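Local coordinates for aldo-keto reductase family 1 member C1 (Caenorhabditis elegans, PDB 1QWK), which probably works as an NADPH-dependent aldo-keto reductase of the aldose reductase type, reducing carbonyl substrates, at residues L229-Q232 / N233-A236; S280-E283 / E284-A287. All coordinates share one frame; numbering follows the deposited sequence.

Interaction 1: L229-Q232 / N233-A236; sequences LQDQ and NVLA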
# COMPACT_ATOMS: atom_id res chain seq x y z
N LEU A 229 -7.00 -12.81 11.06
CA LEU A 229 -8.45 -12.95 10.93
C LEU A 229 -9.08 -13.94 11.91
O LEU A 229 -10.29 -13.87 12.17
CB LEU A 229 -8.82 -13.34 9.50
CG LEU A 229 -8.68 -12.24 8.45
CD1 LEU A 229 -8.63 -12.85 7.06
CD2 LEU A 229 -9.85 -11.26 8.57
N GLN A 230 -8.28 -14.85 12.45
CA GLN A 230 -8.80 -15.84 13.39
C GLN A 230 -8.39 -15.57 14.83
O GLN A 230 -8.64 -16.40 15.71
CB GLN A 230 -8.32 -17.25 12.99
CG GLN A 230 -8.85 -17.75 11.65
CD GLN A 230 -10.36 -17.76 11.58
OE1 GLN A 230 -11.04 -17.98 12.59
NE2 GLN A 230 -10.90 -17.55 10.39
N ASP A 231 -7.77 -14.42 15.07
CA ASP A 231 -7.36 -14.04 16.42
C ASP A 231 -8.60 -14.02 17.31
O ASP A 231 -9.64 -13.47 16.92
CB ASP A 231 -6.71 -12.66 16.42
CG ASP A 231 -6.31 -12.19 17.80
OD1 ASP A 231 -5.19 -12.52 18.25
OD2 ASP A 231 -7.13 -11.52 18.45
N GLN A 232 -8.50 -14.60 18.51
CA GLN A 232 -9.63 -14.66 19.43
C GLN A 232 -10.19 -13.28 19.77
O GLN A 232 -11.41 -13.11 19.82
CB GLN A 232 -9.22 -15.38 20.72
CG GLN A 232 -10.40 -15.73 21.63
CD GLN A 232 -10.88 -14.57 22.50
OE1 GLN A 232 -11.96 -14.62 23.08
NE2 GLN A 232 -10.06 -13.53 22.60
N ASN A 233 -9.31 -12.31 20.01
CA ASN A 233 -9.75 -10.97 20.35
C ASN A 233 -10.42 -10.29 19.15
O ASN A 233 -11.37 -9.53 19.32
CB ASN A 233 -8.57 -10.15 20.86
CG ASN A 233 -8.03 -10.68 22.18
OD1 ASN A 233 -6.82 -10.74 22.40
ND2 ASN A 233 -8.93 -11.06 23.08
N VAL A 234 -9.92 -10.57 17.95
CA VAL A 234 -10.50 -10.01 16.74
C VAL A 234 -11.93 -10.54 16.56
O VAL A 234 -12.87 -9.78 16.32
CB VAL A 234 -9.67 -10.35 15.48
CG1 VAL A 234 -10.44 -9.97 14.22
CG2 VAL A 234 -8.34 -9.61 15.53
N LEU A 235 -12.07 -11.86 16.68
CA LEU A 235 -13.38 -12.51 16.53
C LEU A 235 -14.36 -12.00 17.59
O LEU A 235 -15.55 -11.82 17.30
CB LEU A 235 -13.23 -14.03 16.64
CG LEU A 235 -12.36 -14.69 15.56
CD1 LEU A 235 -12.22 -16.18 15.84
CD2 LEU A 235 -12.98 -14.46 14.19
N ALA A 236 -13.86 -11.78 18.80
CA ALA A 236 -14.70 -11.29 19.90
C ALA A 236 -15.18 -9.88 19.62
O ALA A 236 -16.35 -9.56 19.85
CB ALA A 236 -13.91 -11.33 21.20
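D231 and V234 come together where a short 3-10 turn ends and helix 232-241 begins, their CA atoms 5.1 Å apart, and the first helical bond runs from L235 N to D231 O (2.9 Å), almost straight at hydrogen (170°). The next, A236 N to Q232 O, is more bent. The side chain of D231 reaches forward over the opening turn. Its CG lies anti to the backbone N (chi1 177°), which carries OD2 to the amides that have no carbonyl before them in the helix. D231 OD2 accepts from V234 N at 3.0 Å through its anti lone pair and from N233 N at 2.8 Å, the latter weakly because strongly bent. The other carboxylate oxygen, OD1, is hydrogen-bonded to the hydroxyl of Y181, so both ends of this buried group are engaged. Put in place of D231, an alanine is likely to leave the V234 amide without its side-chain acceptor and the Y181 hydroxyl without the carboxylate it bonds to. Beside the carboxylate, CB of D231 packs on V234 CG2 (3.6 Å). L235 leans back across the turn, with CD2 3.4 Å from L229 O and CD1 3.6 Å from Q230 O, while the amide of Q230 reaches the carbonyl of G208. An aspartate N-cap thus starts helix 232-241 on the periphery of the TIM barrel, away from the predicted active-site residues.

Interaction 2: S280-E283 / E284-A287; sequences SLTE and EDIA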
# COMPACT_ATOMS: atom_id res chain seq x y z
N SER A 280 -15.59 2.86 15.37
CA SER A 280 -14.19 3.18 15.61
C SER A 280 -13.69 2.42 16.83
O SER A 280 -14.48 1.98 17.68
CB SER A 280 -14.00 4.69 15.85
OG SER A 280 -14.60 5.09 17.07
N LEU A 281 -12.37 2.25 16.91
CA LEU A 281 -11.76 1.53 18.01
C LEU A 281 -11.05 2.46 18.99
O LEU A 281 -10.31 3.36 18.58
CB LEU A 281 -10.76 0.50 17.47
CG LEU A 281 -11.36 -0.55 16.53
CD1 LEU A 281 -10.27 -1.54 16.12
CD2 LEU A 281 -12.51 -1.27 17.22
N THR A 282 -11.29 2.25 20.28
CA THR A 282 -10.66 3.06 21.32
C THR A 282 -9.28 2.49 21.63
O THR A 282 -8.93 1.41 21.16
CB THR A 282 -11.48 3.00 22.62
OG1 THR A 282 -11.45 1.66 23.13
CG2 THR A 282 -12.92 3.41 22.37
N GLU A 283 -8.50 3.22 22.42
CA GLU A 283 -7.17 2.78 22.81
C GLU A 283 -7.27 1.43 23.52
O GLU A 283 -6.41 0.56 23.35
CB GLU A 283 -6.50 3.80 23.73
CG GLU A 283 -6.16 5.12 23.06
CD GLU A 283 -5.64 6.16 24.06
OE1 GLU A 283 -4.77 5.81 24.89
OE2 GLU A 283 -6.09 7.32 24.01
N GLU A 284 -8.31 1.27 24.33
CA GLU A 284 -8.51 0.02 25.06
C GLU A 284 -8.74 -1.13 24.08
O GLU A 284 -8.18 -2.22 24.25
CB GLU A 284 -9.72 0.14 26.00
CG GLU A 284 -9.94 -1.10 26.86
CD GLU A 284 -11.27 -1.08 27.59
OE1 GLU A 284 -12.31 -1.15 26.91
OE2 GLU A 284 -11.26 -1.01 28.84
N ASP A 285 -9.58 -0.88 23.07
CA ASP A 285 -9.88 -1.90 22.06
C ASP A 285 -8.60 -2.31 21.33
O ASP A 285 -8.36 -3.50 21.09
CB ASP A 285 -10.87 -1.37 21.02
CG ASP A 285 -12.25 -1.10 21.59
OD1 ASP A 285 -12.69 -1.85 22.49
OD2 ASP A 285 -12.90 -0.14 21.12
N ILE A 286 -7.80 -1.32 20.96
CA ILE A 286 -6.54 -1.57 20.25
C ILE A 286 -5.60 -2.41 21.11
O ILE A 286 -5.02 -3.39 20.64
CB ILE A 286 -5.84 -0.24 19.87
CG1 ILE A 286 -6.70 0.53 18.87
CG2 ILE A 286 -4.47 -0.52 19.27
CD1 ILE A 286 -6.13 1.88 18.48
N ALA A 287 -5.47 -2.04 22.38
CA ALA A 287 -4.61 -2.77 23.31
C ALA A 287 -5.06 -4.22 23.44
O ALA A 287 -4.23 -5.13 23.46
CB ALA A 287 -4.62 -2.09 24.68
O HOH W 1 -13.36 1.10 24.96
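D285 OD2 is gripped from the T282 side by the backbone amide and, less certainly, by the hydroxyl. T282 N donates to D285 OD2 at 3.0 Å, nearly straight (171°), arriving on the anti side of the oxygen, 30° out of the carboxylate plane. T282 OG1 stands 3.1 Å from the same D285 OD2, but this bond is weak and not settled, since the hydroxyl proton has another acceptor within reach. The return bond is clear: D285 N donates to T282 OG1 at 3.2 Å. For this, chi1 of 65° places OG1 between the backbone N and the carbonyl carbon of T282, over the first turn, and leaves CG2 anti to that carbonyl. The carboxylate of D285, with CG anti to its own carbonyl carbon, swings back toward the start of the helix and meets the T282 amide. Thus each residue's side chain accepts the other's backbone N-H. A water sits 2.7 Å from T282 OG1 and donates to E284 OE1, joining the cap to an exposed glutamate. Within the turn, I286 N hydrogen-bonds to T282 O at 3.0 Å, and A287 N to E283 O follows one residue on. I286 CG1 comes 3.3 Å from T282 O and makes a loose apolar contact with L281 CB. The side chain of L281 crosses that of D285 at about a right angle, CB to CB 4.0 Å, while the backbone N of L281 is hydrogen-bonded to the carboxylate of D255 on helix 245-255. The reciprocal pair T282 and D285 is a capping box, with threonine as N-cap, opening helix 283-289 on the surface of the aldo-keto reductase barrel.

Overall arrangement
The chain reaches interaction 1 first, where the loop after strand 223-224 turns into helix 232-241. It then runs through helix 245-255, strand 259-261, the last of the barrel strands, and helix 267-274 before interaction 2 opens helix 283-289. The two are in series, neither nested nor crossed; each is a local turn at a helix start and closes no long loop. The centres of interactions 1 and 2 lie about 14 Å apart, on the same side of the chain's centre, and the two do not touch. Helix 245-255 links them: L249 packs on L229 and V234, Y252 on I286. Helix 283-289 does so too, since K288 and L289, beyond the second cap, touch N233.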